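Local coordinates for protein WYL1 (Ruminococcus sp., PDB 6OAW) that modulates the Type VI-D CRISPR-Cas system as a WYL-domain accessory protein, at residues K311-E316 and N341-F346; C241-K246 and D255-S260. All blocks are in the same frame, centred on the assembly; numbering follows the deposited sequence.

Interaction 1. Residues K311-E316 and N341-F346; sequences KVYLTE and NTVNEF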
# COMPACT_ATOMS: atom_id res chain seq x y z
N LYS B 311 -21.91 23.51 -11.09
CA LYS B 311 -23.12 22.82 -11.55
C LYS B 311 -22.68 21.61 -12.37
O LYS B 311 -21.92 21.79 -13.37
CB LYS B 311 -24.00 23.81 -12.32
CG LYS B 311 -24.73 24.80 -11.43
CD LYS B 311 -25.55 25.79 -12.21
CE LYS B 311 -26.06 26.93 -11.36
NZ LYS B 311 -27.24 27.54 -12.01
N VAL B 312 -23.11 20.43 -11.94
CA VAL B 312 -22.78 19.14 -12.62
C VAL B 312 -24.07 18.37 -12.89
O VAL B 312 -24.76 18.07 -11.94
CB VAL B 312 -21.79 18.29 -11.81
CG1 VAL B 312 -21.33 17.10 -12.63
CG2 VAL B 312 -20.61 19.11 -11.37
N TYR B 313 -24.34 18.06 -14.16
CA TYR B 313 -25.44 17.16 -14.56
C TYR B 313 -24.96 15.73 -14.37
O TYR B 313 -23.93 15.37 -14.98
CB TYR B 313 -25.87 17.40 -16.01
CG TYR B 313 -27.03 16.55 -16.43
CD1 TYR B 313 -28.33 16.97 -16.20
CD2 TYR B 313 -26.84 15.33 -17.06
CE1 TYR B 313 -29.41 16.19 -16.57
CE2 TYR B 313 -27.92 14.54 -17.45
CZ TYR B 313 -29.20 14.97 -17.19
OH TYR B 313 -30.28 14.21 -17.58
N LEU B 314 -25.64 14.98 -13.50
CA LEU B 314 -25.38 13.53 -13.30
C LEU B 314 -26.51 12.75 -13.97
O LEU B 314 -27.67 13.12 -13.77
CB LEU B 314 -25.34 13.20 -11.81
CG LEU B 314 -24.31 13.96 -10.99
CD1 LEU B 314 -24.38 13.52 -9.55
CD2 LEU B 314 -22.93 13.75 -11.51
N THR B 315 -26.18 11.73 -14.77
CA THR B 315 -27.15 10.70 -15.20
C THR B 315 -27.37 9.73 -14.04
O THR B 315 -26.70 9.89 -13.00
CB THR B 315 -26.66 9.94 -16.43
OG1 THR B 315 -25.43 9.36 -16.02
CG2 THR B 315 -26.49 10.81 -17.66
N GLU B 316 -28.25 8.76 -14.24
CA GLU B 316 -28.46 7.65 -13.28
C GLU B 316 -27.12 6.93 -13.09
O GLU B 316 -26.70 6.74 -11.93
CB GLU B 316 -29.54 6.69 -13.77
CG GLU B 316 -30.91 7.33 -13.85
CD GLU B 316 -31.97 6.37 -14.33
OE1 GLU B 316 -32.13 5.31 -13.68
OE2 GLU B 316 -32.58 6.65 -15.38
N ASN B 341 -30.29 12.52 -13.37
CA ASN B 341 -30.91 13.21 -14.53
C ASN B 341 -31.25 14.66 -14.15
O ASN B 341 -32.31 15.15 -14.57
CB ASN B 341 -32.15 12.45 -15.03
CG ASN B 341 -31.85 11.05 -15.52
OD1 ASN B 341 -30.73 10.75 -15.94
ND2 ASN B 341 -32.86 10.19 -15.52
N THR B 342 -30.40 15.34 -13.38
CA THR B 342 -30.59 16.76 -13.01
C THR B 342 -29.23 17.43 -12.77
O THR B 342 -28.23 16.71 -12.58
CB THR B 342 -31.48 16.98 -11.78
OG1 THR B 342 -30.91 16.36 -10.62
CG2 THR B 342 -32.91 16.51 -11.98
N VAL B 343 -29.23 18.76 -12.80
CA VAL B 343 -28.07 19.61 -12.39
C VAL B 343 -27.97 19.56 -10.86
O VAL B 343 -28.94 19.87 -10.20
CB VAL B 343 -28.22 21.05 -12.90
CG1 VAL B 343 -27.11 21.96 -12.37
CG2 VAL B 343 -28.26 21.07 -14.42
N ASN B 344 -26.80 19.19 -10.36
CA ASN B 344 -26.48 19.16 -8.91
C ASN B 344 -25.46 20.25 -8.64
O ASN B 344 -24.59 20.49 -9.50
CB ASN B 344 -25.95 17.79 -8.49
CG ASN B 344 -26.97 16.69 -8.70
OD1 ASN B 344 -27.67 16.33 -7.78
ND2 ASN B 344 -27.07 16.16 -9.90
N GLU B 345 -25.57 20.90 -7.49
CA GLU B 345 -24.67 21.99 -7.06
C GLU B 345 -23.64 21.40 -6.10
O GLU B 345 -24.02 20.87 -5.05
CB GLU B 345 -25.45 23.13 -6.43
CG GLU B 345 -26.39 23.79 -7.42
CD GLU B 345 -26.85 25.19 -7.07
OE1 GLU B 345 -26.88 25.51 -5.88
OE2 GLU B 345 -27.13 25.96 -8.01
N PHE B 346 -22.37 21.51 -6.46
CA PHE B 346 -21.25 21.08 -5.61
C PHE B 346 -20.68 22.35 -5.01
O PHE B 346 -20.73 23.37 -5.72
CB PHE B 346 -20.30 20.20 -6.41
CG PHE B 346 -20.88 18.83 -6.68
CD1 PHE B 346 -21.62 18.59 -7.81
CD2 PHE B 346 -20.70 17.79 -5.77
CE1 PHE B 346 -22.17 17.34 -8.06
CE2 PHE B 346 -21.25 16.53 -6.02
CZ PHE B 346 -22.00 16.31 -7.15

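Interaction 2. Residues C241-K246 and D255-S260; sequences CLSDEK and DSYRIS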
# COMPACT_ATOMS: atom_id res chain seq x y z
N CYS B 241 -1.52 25.13 9.63
CA CYS B 241 -0.88 26.23 10.40
C CYS B 241 -1.61 27.55 10.16
O CYS B 241 -2.52 27.57 9.34
CB CYS B 241 0.57 26.38 9.97
SG CYS B 241 0.73 26.79 8.21
N LEU B 242 -1.19 28.62 10.84
CA LEU B 242 -1.48 30.01 10.38
C LEU B 242 -0.24 30.51 9.63
O LEU B 242 0.88 30.18 10.07
CB LEU B 242 -1.82 30.92 11.55
CG LEU B 242 -2.82 30.37 12.56
CD1 LEU B 242 -3.29 31.47 13.50
CD2 LEU B 242 -4.02 29.73 11.87
N SER B 243 -0.46 31.23 8.53
CA SER B 243 0.62 31.79 7.68
C SER B 243 0.28 33.24 7.28
O SER B 243 -0.91 33.58 7.22
CB SER B 243 0.82 30.94 6.49
OG SER B 243 1.66 31.59 5.55
N ASP B 244 1.32 34.05 7.05
CA ASP B 244 1.20 35.46 6.63
C ASP B 244 1.44 35.56 5.12
O ASP B 244 1.57 36.68 4.62
CB ASP B 244 2.16 36.34 7.44
CG ASP B 244 3.61 36.22 7.01
OD1 ASP B 244 3.89 35.36 6.15
OD2 ASP B 244 4.44 37.02 7.48
N GLU B 245 1.48 34.45 4.40
CA GLU B 245 1.83 34.45 2.96
C GLU B 245 0.71 35.15 2.17
O GLU B 245 1.05 36.01 1.33
CB GLU B 245 2.06 33.03 2.43
CG GLU B 245 2.64 33.03 1.02
CD GLU B 245 2.95 31.65 0.45
OE1 GLU B 245 2.72 30.66 1.16
OE2 GLU B 245 3.42 31.60 -0.70
N LYS B 246 -0.55 34.80 2.43
CA LYS B 246 -1.70 35.16 1.55
C LYS B 246 -1.94 36.68 1.58
O LYS B 246 -2.43 37.23 0.57
CB LYS B 246 -2.94 34.35 1.96
N ASP B 255 -3.80 27.96 6.90
CA ASP B 255 -3.41 27.38 5.60
C ASP B 255 -2.87 25.96 5.82
O ASP B 255 -2.72 25.53 7.00
CB ASP B 255 -2.42 28.29 4.88
CG ASP B 255 -2.60 28.32 3.38
OD1 ASP B 255 -2.96 27.27 2.80
OD2 ASP B 255 -2.38 29.40 2.80
N SER B 256 -2.63 25.28 4.69
CA SER B 256 -2.05 23.92 4.63
C SER B 256 -0.92 23.87 3.60
O SER B 256 -1.22 23.97 2.37
CB SER B 256 -3.17 22.93 4.34
OG SER B 256 -2.68 21.60 4.25
N TYR B 257 0.32 23.66 4.07
CA TYR B 257 1.55 23.56 3.25
C TYR B 257 2.02 22.10 3.17
O TYR B 257 2.24 21.48 4.22
CB TYR B 257 2.68 24.41 3.85
CG TYR B 257 2.47 25.88 3.74
CD1 TYR B 257 1.68 26.56 4.65
CD2 TYR B 257 2.98 26.59 2.66
CE1 TYR B 257 1.47 27.93 4.53
CE2 TYR B 257 2.77 27.95 2.52
CZ TYR B 257 2.01 28.62 3.46
OH TYR B 257 1.79 29.94 3.31
N ARG B 258 2.24 21.58 1.96
CA ARG B 258 3.00 20.31 1.76
C ARG B 258 4.33 20.43 2.52
O ARG B 258 5.05 21.43 2.29
CB ARG B 258 3.27 20.08 0.27
CG ARG B 258 2.04 19.71 -0.54
CD ARG B 258 1.83 18.21 -0.61
NE ARG B 258 3.07 17.67 -1.13
CZ ARG B 258 3.34 17.39 -2.39
NH1 ARG B 258 4.55 16.95 -2.70
NH2 ARG B 258 2.41 17.47 -3.32
N ILE B 259 4.67 19.48 3.39
CA ILE B 259 5.97 19.59 4.11
C ILE B 259 7.12 19.53 3.10
O ILE B 259 8.21 20.09 3.41
CB ILE B 259 6.13 18.56 5.24
CG1 ILE B 259 6.38 17.15 4.71
CG2 ILE B 259 4.97 18.63 6.22
CD1 ILE B 259 6.64 16.15 5.82
N SER B 260 6.91 18.94 1.93
CA SER B 260 7.95 18.83 0.88
C SER B 260 8.22 20.19 0.21
O SER B 260 9.23 20.27 -0.48
CB SER B 260 7.60 17.76 -0.13
OG SER B 260 6.38 18.05 -0.81

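Interaction 1. Residues K311-E316 and N341-F346
V312 and N344 form an antiparallel hydrogen-bonded pair, with V312 N to N344 O at 2.9 Å and N344 N to V312 O at 2.8 Å. L314 N carries the ladder on to T342 O. N341 N adds a weak, bent bond to L314 O. N341 and T342 thus both oppose L314 in a G1 beta bulge, with N341 at positive phi (59°).

Y313 lies along this bulge. Its CG is anti to the backbone N (chi1 -177°), which lays the ring beside the other strand. Y313 CE1 comes within 3.4 Å of T342 N, and Y313 OH within 3.3 Å of N341 CA. An alanine here would probably uncover the backbone at N341 and T342 and take away the ring that flanks the bulge.

On the same face, the foot of the K311 chain rests on V343, CB to CG1 at 3.6 Å. K311 and E345 run side by side, but NZ and OE2 stay 4.3 Å apart, beyond a salt bridge.

V312, L314 and N344 occupy the other face. V312 CG2 meets F346 CD1 at 3.7 Å, the two side chains crossing at about a right angle. L314 CD1 sits near the edge of the same ring. L314 CG also packs on N344 ND2. T315 OG1 caps helix 316-324 at G318 N and also bonds D363.

V312, L314 and F346 thus meet V353 and F357 of helix 350-357 with hydrocarbon. Their face also carries the N344 amide, its OD1 held by K339 N, while mainly exposed chains, some charged, line the other side.

Interaction 2. Residues C241-K246 and D255-S260
Y257 reaches across to S243 and E245 with its hydroxyl, the centre of the polar network. Y257 OH accepts from S243 OG at 2.8 Å and donates to E245 OE1 in a very short bond of 2.5 Å. OE1 lies at the ring edge, in its plane, and the carboxylate is turned only 13° from the ring. The E245 chain is extended, with CG anti to the backbone N (chi1 -170°), which carries the carboxylate out to the hydroxyl. E245 OE2 has a second partner, a salt bridge to R219, which is likely to favour the charged form. S243 OG also accepts from E245 N at 3.1 Å. This ST turn fixes the serine oxygen where the strand gives way to the loop.

Between these two segments the backbone bonds are few. C241 and D255 form one antiparallel hydrogen-bonded pair, C241 N to D255 O at 2.9 Å and D255 N to C241 O at 2.8 Å. They belong to the beta hairpin of strands 237-243 and 253-258, part of a larger antiparallel sheet. The hairpin ladder goes on with S243 to K253 and Y257 to L239. A curled sheet of this kind is consistent with the Sm-like barrel of WYL domains. The short strand pieces lie at 98° to each other. Y257 reaches S243 and E245 where strand 237-243 ends.

Sulfur and ring make the nonpolar part. C241 SG sits at the edge of the Y257 ring, 3.7 Å from CD1. Y214 meets Y257 edge-to-face, and I221 of strand 219-230 also touches Y257.

How the interactions relate
Both interactions join neighbouring antiparallel strands, but in separate sheets. Interaction 2 is buried, its centre about 15 Å from the centre of the chain. The centre of interaction 1 is about 35 Å from that point, and this contact is only partly buried. Their centres are about 34 Å apart, with no touch, and they follow in series along the chain. They also differ in how the strands are linked. In 311-316/341-346 a run of backbone bonds does most of the polar work, and the side chains add mainly apolar contact. In 241-246/255-260 one backbone pair between the segments is supplemented by side-chain hydrogen bonds. Each has a tyrosine: one lies along backbone, the other is gripped by its hydroxyl.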